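PDB 4DF3: fibrillarin-like rRNA/tRNA 2'-O-methyltransferase from Aeropyrum pernix, which probably transfers a methyl group from S-adenosyl-L-methionine to ribose 2'-hydroxyls of rRNA and tRNA at sites selected by a guide RNA. Local coordinates for residues Asp117-Val122 with Ile128-Gly133; Arg27-Asn32 with Arg43-Asn48; Lys202-Met205 with Glu210-Asp213. The protein carries 2 engineered substitutions. All blocks are in the same frame, centred on the assembly; numbering follows the deposited sequence.

Contact 1 (Asp117-Val122 with Ile128-Gly133); sequences DLLTVV and IFPILG
Two amides share Asp117 O, Val121 N at 2.9 Å and Thr120 N at 3.0 Å, in the last turn of the helix that brings Leu118, Leu119 and Val122 against Ile128 and Pro130. Helix 112-121 is the connecting helix of the beta-alpha-beta unit formed with strands 104-109 and 128-132, part of the Rossmann-like sheet of this methyltransferase. No hydrogen bond crosses between 117-122 and 128-133, and the grip is wholly apolar.

Both Leu118 and Leu119 touch the Pro130 ring. Leu118 sends its CD2 branch to Pro130 CB, 3.7 Å away; with CG anti to the backbone N (chi1 176°), the chain is carried off the helix toward the strand. The CB of Leu119 points neither toward nor away from the strand, yet its CD2 comes within 4.0 Å of Pro130 CG. The proline ring therefore has two leucine methyls on its CB-CG side, with Met115, one turn earlier, also against it. Strand 128-132 is an edge strand within the chain: Phe129 and Ile131 make its backbone bonds to 104-109, so Pro130, which has no N-H to give, costs the sheet no bond there.

Farther down, Val122 is the first residue to leave helical geometry, and its side chain meets Ile128 at about a right angle. Ile128 also rests on Ile105 of the neighbouring strand 104-109. At the far end of the segment Gly133 touches the bound S-adenosylmethionine and bonds through its backbone to Glu109, a residue of the same cofactor site; the side chain of Leu118 lies about 5 Å from that of Glu109. The Val122-Ile128 touch is methyl on methyl: Ile128 CD1, at the tip of an extended chain, lies 3.7 Å from Val122 CG1 and 4.0 Å from Val122 CB.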
loop_
_atom_site.group_PDB
_atom_site.type_symbol
_atom_site.label_atom_id
_atom_site.label_comp_id
_atom_site.label_asym_id
_atom_site.label_seq_id
_atom_site.Cartn_x
_atom_site.Cartn_y
_atom_site.Cartn_z
ATOM N N ASP A 117 -3.770 -15.162 10.057
ATOM C CA ASP A 117 -3.792 -15.274 8.615
ATOM C C ASP A 117 -2.545 -14.659 8.020
ATOM O O ASP A 117 -1.837 -15.303 7.237
ATOM C CB ASP A 117 -5.035 -14.597 8.042
ATOM C CG ASP A 117 -5.504 -15.238 6.758
ATOM O OD1 ASP A 117 -5.234 -16.445 6.620
ATOM O OD2 ASP A 117 -6.159 -14.552 5.908
ATOM N N LEU A 118 -2.264 -13.411 8.403
ATOM C CA LEU A 118 -1.053 -12.727 7.974
ATOM C C LEU A 118 0.205 -13.507 8.317
ATOM O O LEU A 118 1.131 -13.551 7.507
ATOM C CB LEU A 118 -0.962 -11.317 8.610
ATOM C CG LEU A 118 0.328 -10.549 8.287
ATOM C CD1 LEU A 118 0.301 -10.099 6.829
ATOM C CD2 LEU A 118 0.449 -9.310 9.213
ATOM N N LEU A 119 0.257 -14.121 9.501
ATOM C CA LEU A 119 1.475 -14.872 9.888
ATOM C C LEU A 119 1.714 -16.053 8.952
ATOM O O LEU A 119 2.847 -16.477 8.747
ATOM C CB LEU A 119 1.436 -15.354 11.344
ATOM C CG LEU A 119 1.236 -14.310 12.446
ATOM C CD1 LEU A 119 1.027 -14.964 13.810
ATOM C CD2 LEU A 119 2.356 -13.260 12.489
ATOM N N THR A 120 0.609 -16.522 8.372
ATOM C CA THR A 120 0.517 -17.751 7.581
ATOM C C THR A 120 0.732 -17.459 6.110
ATOM O O THR A 120 1.145 -18.352 5.366
ATOM C CB THR A 120 -0.868 -18.449 7.856
ATOM O OG1 THR A 120 -0.864 -18.966 9.193
ATOM C CG2 THR A 120 -1.166 -19.589 6.893
ATOM N N VAL A 121 0.423 -16.216 5.704
ATOM C CA VAL A 121 0.716 -15.640 4.377
ATOM C C VAL A 121 2.164 -15.088 4.299
ATOM O O VAL A 121 2.774 -15.064 3.233
ATOM C CB VAL A 121 -0.262 -14.453 4.071
ATOM C CG1 VAL A 121 0.167 -13.697 2.864
ATOM C CG2 VAL A 121 -1.752 -14.920 3.946
ATOM N N VAL A 122 2.698 -14.635 5.427
ATOM C CA VAL A 122 3.977 -13.917 5.427
ATOM C C VAL A 122 5.085 -14.592 6.219
ATOM O O VAL A 122 6.072 -13.960 6.613
ATOM C CB VAL A 122 3.826 -12.366 5.760
ATOM C CG1 VAL A 122 2.730 -11.736 4.895
ATOM C CG2 VAL A 122 3.593 -12.085 7.244
ATOM N N ILE A 128 8.747 -8.410 6.284
ATOM C CA ILE A 128 7.523 -7.944 6.894
ATOM C C ILE A 128 7.532 -8.249 8.398
ATOM O O ILE A 128 7.727 -9.430 8.817
ATOM C CB ILE A 128 6.212 -8.514 6.255
ATOM C CG1 ILE A 128 6.102 -8.137 4.782
ATOM C CG2 ILE A 128 4.999 -8.040 7.015
ATOM C CD1 ILE A 128 4.930 -8.912 4.026
ATOM N N PHE A 129 7.251 -7.197 9.195
ATOM C CA PHE A 129 7.314 -7.278 10.678
ATOM C C PHE A 129 5.937 -6.971 11.247
ATOM O O PHE A 129 5.550 -5.784 11.405
ATOM C CB PHE A 129 8.346 -6.237 11.202
ATOM C CG PHE A 129 9.794 -6.637 10.984
ATOM C CD1 PHE A 129 10.620 -6.921 12.084
ATOM C CD2 PHE A 129 10.350 -6.699 9.695
ATOM C CE1 PHE A 129 12.015 -7.281 11.885
ATOM C CE2 PHE A 129 11.731 -7.101 9.502
ATOM C CZ PHE A 129 12.528 -7.381 10.609
ATOM N N PRO A 130 5.135 -8.026 11.522
ATOM C CA PRO A 130 3.772 -7.773 11.996
ATOM C C PRO A 130 3.826 -7.321 13.478
ATOM O O PRO A 130 4.684 -7.776 14.291
ATOM C CB PRO A 130 3.053 -9.154 11.825
ATOM C CG PRO A 130 4.004 -9.963 10.937
ATOM C CD PRO A 130 5.380 -9.463 11.357
ATOM N N ILE A 131 2.947 -6.363 13.767
ATOM C CA ILE A 131 2.728 -5.809 15.086
ATOM C C ILE A 131 1.220 -5.968 15.425
ATOM O O ILE A 131 0.306 -5.404 14.732
ATOM C CB ILE A 131 3.141 -4.333 15.064
ATOM C CG1 ILE A 131 4.615 -4.265 14.708
ATOM C CG2 ILE A 131 2.919 -3.640 16.439
ATOM C CD1 ILE A 131 5.128 -2.875 14.751
ATOM N N LEU A 132 0.928 -6.763 16.454
ATOM C CA LEU A 132 -0.479 -6.872 16.922
ATOM C C LEU A 132 -0.810 -5.696 17.796
ATOM O O LEU A 132 -0.362 -5.593 18.935
ATOM C CB LEU A 132 -0.688 -8.193 17.714
ATOM C CG LEU A 132 -2.110 -8.481 18.247
ATOM C CD1 LEU A 132 -3.095 -8.953 17.120
ATOM C CD2 LEU A 132 -2.072 -9.418 19.511
ATOM N N GLY A 133 -1.565 -4.771 17.280
ATOM C CA GLY A 133 -1.878 -3.629 18.098
ATOM C C GLY A 133 -2.870 -2.770 17.417
ATOM O O GLY A 133 -3.129 -2.947 16.215
#

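Contact 2 (Arg27-Asn32 with Arg43-Asn48); sequences RIATKN and RIFRYN
Arg43 meets Arg27 at the entrance to strand 44-47, and both guanidinium groups lie near the carboxylate of Glu54. Arg43 NH2 lies 3.7 Å from Arg27 NE, which approaches the Arg43 group at its edge and near its plane; the two planes are 31° apart. A bend at chi3 (-53°) swings the Arg43 tip over to its neighbour. Glu54, on the strand between them, probably explains how two like charges can lie so close: its OE2 forms a salt bridge with Arg43 NH2 and a long, weak ion pair with Arg27 NE, and would offset much of the combined positive charge. Arg27 NH1 has a further hydrogen bond to Ser25 OG.

Ile44, the first residue of the strand, packs on Glu51 and Met1. Phe45 follows and makes the apolar half of the contact. The CB of Phe45 is not aimed at 27-32, but the ring reaches across and presents its edge to Ala29: Ala29 CB lies in the ring plane, 4.0 Å from CE2 and 4.1 Å from CD2 of Phe45. A methyl is all that Ala29 offers, and the ring spans the rest, the CA atoms of Ala29 and Phe45 being 8.7 Å apart. Farther on, Tyr47 turns to Val4 and Val7.

Strands 26-31 and 44-47 are not paired with each other. Strand 50-54 runs between them, antiparallel to both, in the five-stranded N-terminal sheet, and Phe45 also touches Val4, so the sheet curls enough for 44-47 to meet strand 4-9 at its other outer edge, while Thr30 bonds to His94 and Asp97 of helix 90-99.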
loop_
_atom_site.group_PDB
_atom_site.type_symbol
_atom_site.label_atom_id
_atom_site.label_comp_id
_atom_site.label_asym_id
_atom_site.label_seq_id
_atom_site.Cartn_x
_atom_site.Cartn_y
_atom_site.Cartn_z
ATOM N N ARG A 27 -1.451 -5.771 -17.591
ATOM C CA ARG A 27 -1.535 -5.888 -16.118
ATOM C C ARG A 27 -0.262 -5.292 -15.545
ATOM O O ARG A 27 0.665 -5.006 -16.280
ATOM C CB ARG A 27 -1.614 -7.369 -15.755
ATOM C CG ARG A 27 -2.808 -8.075 -16.360
ATOM C CD ARG A 27 -4.071 -7.626 -15.597
ATOM N NE ARG A 27 -5.172 -8.545 -15.842
ATOM C CZ ARG A 27 -5.752 -8.684 -17.033
ATOM N NH1 ARG A 27 -5.361 -7.904 -18.060
ATOM N NH2 ARG A 27 -6.741 -9.569 -17.169
ATOM N N ILE A 28 -0.233 -5.036 -14.237
ATOM C CA ILE A 28 1.009 -4.683 -13.592
ATOM C C ILE A 28 1.359 -5.768 -12.641
ATOM O O ILE A 28 0.497 -6.570 -12.262
ATOM C CB ILE A 28 0.965 -3.336 -12.859
ATOM C CG1 ILE A 28 -0.274 -3.264 -11.947
ATOM C CG2 ILE A 28 1.015 -2.209 -13.919
ATOM C CD1 ILE A 28 -0.281 -1.993 -10.990
ATOM N N ALA A 29 2.648 -5.843 -12.270
ATOM C CA ALA A 29 3.086 -7.001 -11.488
ATOM C C ALA A 29 4.349 -6.527 -10.713
ATOM O O ALA A 29 4.946 -5.524 -11.066
ATOM C CB ALA A 29 3.443 -8.171 -12.375
ATOM N N THR A 30 4.674 -7.227 -9.631
ATOM C CA THR A 30 5.931 -6.983 -8.970
ATOM C C THR A 30 6.828 -8.274 -9.116
ATOM O O THR A 30 6.350 -9.330 -9.409
ATOM C CB THR A 30 5.743 -6.647 -7.517
ATOM O OG1 THR A 30 4.878 -7.623 -6.895
ATOM C CG2 THR A 30 5.221 -5.274 -7.402
ATOM N N LYS A 31 8.136 -8.126 -8.926
ATOM C CA LYS A 31 9.017 -9.276 -8.996
ATOM C C LYS A 31 8.959 -10.003 -7.671
ATOM O O LYS A 31 9.177 -9.399 -6.598
ATOM C CB LYS A 31 10.454 -8.821 -9.260
ATOM C CG LYS A 31 11.396 -9.991 -9.556
ATOM C CD LYS A 31 12.818 -9.451 -9.882
ATOM C CE LYS A 31 12.808 -8.925 -11.335
ATOM N NZ LYS A 31 14.181 -8.461 -11.796
ATOM N N ASN A 32 8.716 -11.307 -7.760
ATOM C CA ASN A 32 8.466 -12.078 -6.559
ATOM C C ASN A 32 9.711 -12.144 -5.654
ATOM O O ASN A 32 10.748 -12.715 -6.040
ATOM C CB ASN A 32 7.923 -13.470 -6.933
ATOM C CG ASN A 32 7.225 -14.169 -5.740
ATOM O OD1 ASN A 32 7.329 -13.699 -4.599
ATOM N ND2 ASN A 32 6.473 -15.260 -6.009
ATOM N N ARG A 43 -2.105 -14.354 -9.734
ATOM C CA ARG A 43 -1.533 -15.139 -10.787
ATOM C C ARG A 43 -0.054 -14.813 -10.823
ATOM O O ARG A 43 0.339 -13.722 -10.387
ATOM C CB ARG A 43 -2.242 -14.806 -12.076
ATOM C CG ARG A 43 -3.688 -15.175 -11.963
ATOM C CD ARG A 43 -4.403 -15.017 -13.213
ATOM N NE ARG A 43 -4.232 -13.681 -13.775
ATOM C CZ ARG A 43 -4.588 -13.365 -15.013
ATOM N NH1 ARG A 43 -5.089 -14.289 -15.835
ATOM N NH2 ARG A 43 -4.423 -12.132 -15.443
ATOM N N ILE A 44 0.737 -15.768 -11.337
ATOM C CA ILE A 44 2.205 -15.711 -11.375
ATOM C C ILE A 44 2.623 -15.892 -12.834
ATOM O O ILE A 44 2.010 -16.673 -13.572
ATOM C CB ILE A 44 2.860 -16.744 -10.435
ATOM C CG1 ILE A 44 2.844 -16.253 -8.972
ATOM C CG2 ILE A 44 4.343 -16.872 -10.697
ATOM C CD1 ILE A 44 1.568 -16.141 -8.400
ATOM N N PHE A 45 3.631 -15.120 -13.230
ATOM C CA PHE A 45 4.153 -15.098 -14.576
ATOM C C PHE A 45 5.656 -15.379 -14.485
ATOM O O PHE A 45 6.280 -14.968 -13.531
ATOM C CB PHE A 45 4.034 -13.656 -15.183
ATOM C CG PHE A 45 2.703 -12.983 -14.977
ATOM C CD1 PHE A 45 1.553 -13.512 -15.540
ATOM C CD2 PHE A 45 2.611 -11.751 -14.301
ATOM C CE1 PHE A 45 0.307 -12.848 -15.451
ATOM C CE2 PHE A 45 1.363 -11.081 -14.142
ATOM C CZ PHE A 45 0.209 -11.610 -14.688
ATOM N N ARG A 46 6.237 -16.036 -15.509
ATOM C CA ARG A 46 7.678 -16.154 -15.686
ATOM C C ARG A 46 8.112 -15.519 -16.998
ATOM O O ARG A 46 7.487 -15.728 -18.053
ATOM C CB ARG A 46 8.182 -17.628 -15.674
ATOM C CG ARG A 46 8.147 -18.266 -14.294
ATOM C CD ARG A 46 8.698 -19.748 -14.294
ATOM N NE ARG A 46 10.040 -19.853 -14.887
ATOM C CZ ARG A 46 11.187 -19.704 -14.213
ATOM N NH1 ARG A 46 11.175 -19.496 -12.892
ATOM N NH2 ARG A 46 12.357 -19.834 -14.847
ATOM N N TYR A 47 9.163 -14.719 -16.935
ATOM C CA TYR A 47 9.750 -14.065 -18.116
ATOM C C TYR A 47 11.219 -13.871 -17.888
ATOM O O TYR A 47 11.627 -13.388 -16.803
ATOM C CB TYR A 47 9.073 -12.719 -18.344
ATOM C CG TYR A 47 9.291 -12.151 -19.731
ATOM C CD1 TYR A 47 8.547 -12.611 -20.804
ATOM C CD2 TYR A 47 10.213 -11.128 -19.938
ATOM C CE1 TYR A 47 8.737 -12.077 -22.078
ATOM C CE2 TYR A 47 10.391 -10.576 -21.168
ATOM C CZ TYR A 47 9.667 -11.097 -22.250
ATOM O OH TYR A 47 9.861 -10.536 -23.521
ATOM N N ASN A 48 12.041 -14.250 -18.890
ATOM C CA ASN A 48 13.512 -14.073 -18.828
ATOM C C ASN A 48 14.014 -14.717 -17.555
ATOM O O ASN A 48 14.898 -14.219 -16.897
ATOM C CB ASN A 48 13.962 -12.584 -18.943
ATOM C CG ASN A 48 13.778 -11.994 -20.381
ATOM O OD1 ASN A 48 13.736 -10.756 -20.588
ATOM N ND2 ASN A 48 13.642 -12.858 -21.342
#

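Contact 3 (Lys202-Met205 with Glu210-Asp213); sequences KTLM and EIKD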
loop_
_atom_site.group_PDB
_atom_site.type_symbol
_atom_site.label_atom_id
_atom_site.label_comp_id
_atom_site.label_asym_id
_atom_site.label_seq_id
_atom_site.Cartn_x
_atom_site.Cartn_y
_atom_site.Cartn_z
ATOM N N LYS A 202 -8.495 18.184 6.372
ATOM C CA LYS A 202 -8.044 19.303 7.184
ATOM C C LYS A 202 -7.204 18.786 8.362
ATOM O O LYS A 202 -6.227 19.385 8.754
ATOM C CB LYS A 202 -9.248 20.116 7.700
ATOM C CG LYS A 202 -8.847 21.329 8.581
ATOM C CD LYS A 202 -10.079 22.320 8.657
ATOM C CE LYS A 202 -9.840 23.619 9.443
ATOM N NZ LYS A 202 -9.437 23.370 10.843
ATOM N N THR A 203 -7.604 17.642 8.894
ATOM C CA THR A 203 -6.864 16.994 10.004
ATOM C C THR A 203 -5.443 16.679 9.551
ATOM O O THR A 203 -4.482 16.912 10.279
ATOM C CB THR A 203 -7.660 15.757 10.481
ATOM O OG1 THR A 203 -8.933 16.197 10.970
ATOM C CG2 THR A 203 -6.957 15.005 11.594
ATOM N N LEU A 204 -5.291 16.202 8.302
ATOM C CA LEU A 204 -3.976 15.897 7.800
ATOM C C LEU A 204 -3.175 17.193 7.693
ATOM O O LEU A 204 -2.030 17.247 8.103
ATOM C CB LEU A 204 -4.049 15.181 6.411
ATOM C CG LEU A 204 -4.713 13.803 6.511
ATOM C CD1 LEU A 204 -4.893 13.175 5.088
ATOM C CD2 LEU A 204 -3.841 12.822 7.353
ATOM N N MET A 205 -3.808 18.232 7.137
ATOM C CA MET A 205 -3.126 19.500 6.858
ATOM C C MET A 205 -2.770 20.179 8.162
ATOM O O MET A 205 -1.639 20.637 8.318
ATOM C CB MET A 205 -4.003 20.419 6.023
ATOM C CG MET A 205 -4.473 19.754 4.750
ATOM S SD MET A 205 -5.243 20.870 3.569
ATOM C CE MET A 205 -6.749 21.491 4.340
ATOM N N GLU A 210 1.095 17.879 3.764
ATOM C CA GLU A 210 0.522 18.650 2.693
ATOM C C GLU A 210 0.117 17.718 1.584
ATOM O O GLU A 210 0.907 16.875 1.192
ATOM C CB GLU A 210 1.535 19.647 2.173
ATOM C CG GLU A 210 1.764 20.813 3.131
ATOM C CD GLU A 210 2.889 21.691 2.612
ATOM O OE1 GLU A 210 2.774 22.184 1.459
ATOM O OE2 GLU A 210 3.897 21.836 3.350
ATOM N N ILE A 211 -1.079 17.924 1.040
ATOM C CA ILE A 211 -1.610 16.977 0.091
ATOM C C ILE A 211 -0.946 17.154 -1.284
ATOM O O ILE A 211 -0.993 18.258 -1.861
ATOM C CB ILE A 211 -3.102 17.198 -0.064
ATOM C CG1 ILE A 211 -3.814 17.150 1.330
ATOM C CG2 ILE A 211 -3.658 16.110 -0.974
ATOM C CD1 ILE A 211 -3.401 15.978 2.188
ATOM N N LYS A 212 -0.328 16.112 -1.816
ATOM C CA LYS A 212 0.326 16.163 -3.094
ATOM C C LYS A 212 -0.544 15.646 -4.220
ATOM O O LYS A 212 -0.434 16.100 -5.385
ATOM C CB LYS A 212 1.619 15.370 -3.036
ATOM C CG LYS A 212 2.579 15.718 -4.174
ATOM C CD LYS A 212 4.012 15.218 -3.981
ATOM C CE LYS A 212 4.847 15.794 -5.123
ATOM N NZ LYS A 212 6.085 15.035 -5.253
ATOM N N ASP A 213 -1.386 14.660 -3.916
ATOM C CA ASP A 213 -2.253 14.076 -4.965
ATOM C C ASP A 213 -3.428 13.358 -4.287
ATOM O O ASP A 213 -3.324 12.956 -3.107
ATOM C CB ASP A 213 -1.491 13.102 -5.889
ATOM C CG ASP A 213 -2.158 12.912 -7.256
ATOM O OD1 ASP A 213 -3.095 13.629 -7.615
ATOM O OD2 ASP A 213 -1.803 11.979 -7.974
#
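Ile211 carries this contact alone on the strand side, reaching both Leu204 and Met205. Its CB points neither at the helix nor away from it. The next atom, CG1, is anti to the carbonyl carbon (chi1 -54°) and approaches the helix, coming to 4.3 Å from Met205 CG. From there the chain bends back, chi2 being -47°, and this fold turns CD1 away from the methionine and toward Leu204. Ile211 CD1 ends 4.3 Å from Leu204 CD1 and equally far from Leu204 CB, lying against the base and one branch of the leucine.

Helix 195-206 here passes through a short turn into strand 211-216, an edge strand, within this chain, of the seven-stranded methyltransferase sheet, where the antiparallel hairpin with 224-229 closes the 3-2-1-4-5-7-6 order. Ile211 packs on Ile227 and Ala229 of that hairpin, and Leu204 reaches farther in, to Met178 and Met180 of strand 176-183 and Ala161 and Val164 of helix 160-171. Just beyond, Lys212 and Asp213 both face Tyr228, a classic beta bulge.

How the contacts relate
From the N terminus, contact 2 comes first, bringing 43-48 back to 27-32 after ten residues without helix or strand, within the N-terminal antiparallel sheet. Contact 1 follows, closing the six-residue link from helix 112-121 to strand 128-132, and contact 3 closes the four-residue turn between helix 195-206 and strand 211-216. Each is complete before the next begins, so none nests or crosses. Contacts 1 and 3 reach the same mixed sheet at its two outermost strands, their centres 29 Å apart on opposite sides of the chain's centre. Contact 2 joins two non-adjacent strands of the other sheet, coming within about 9 Å of contact 1 at the nearest atoms without touching it.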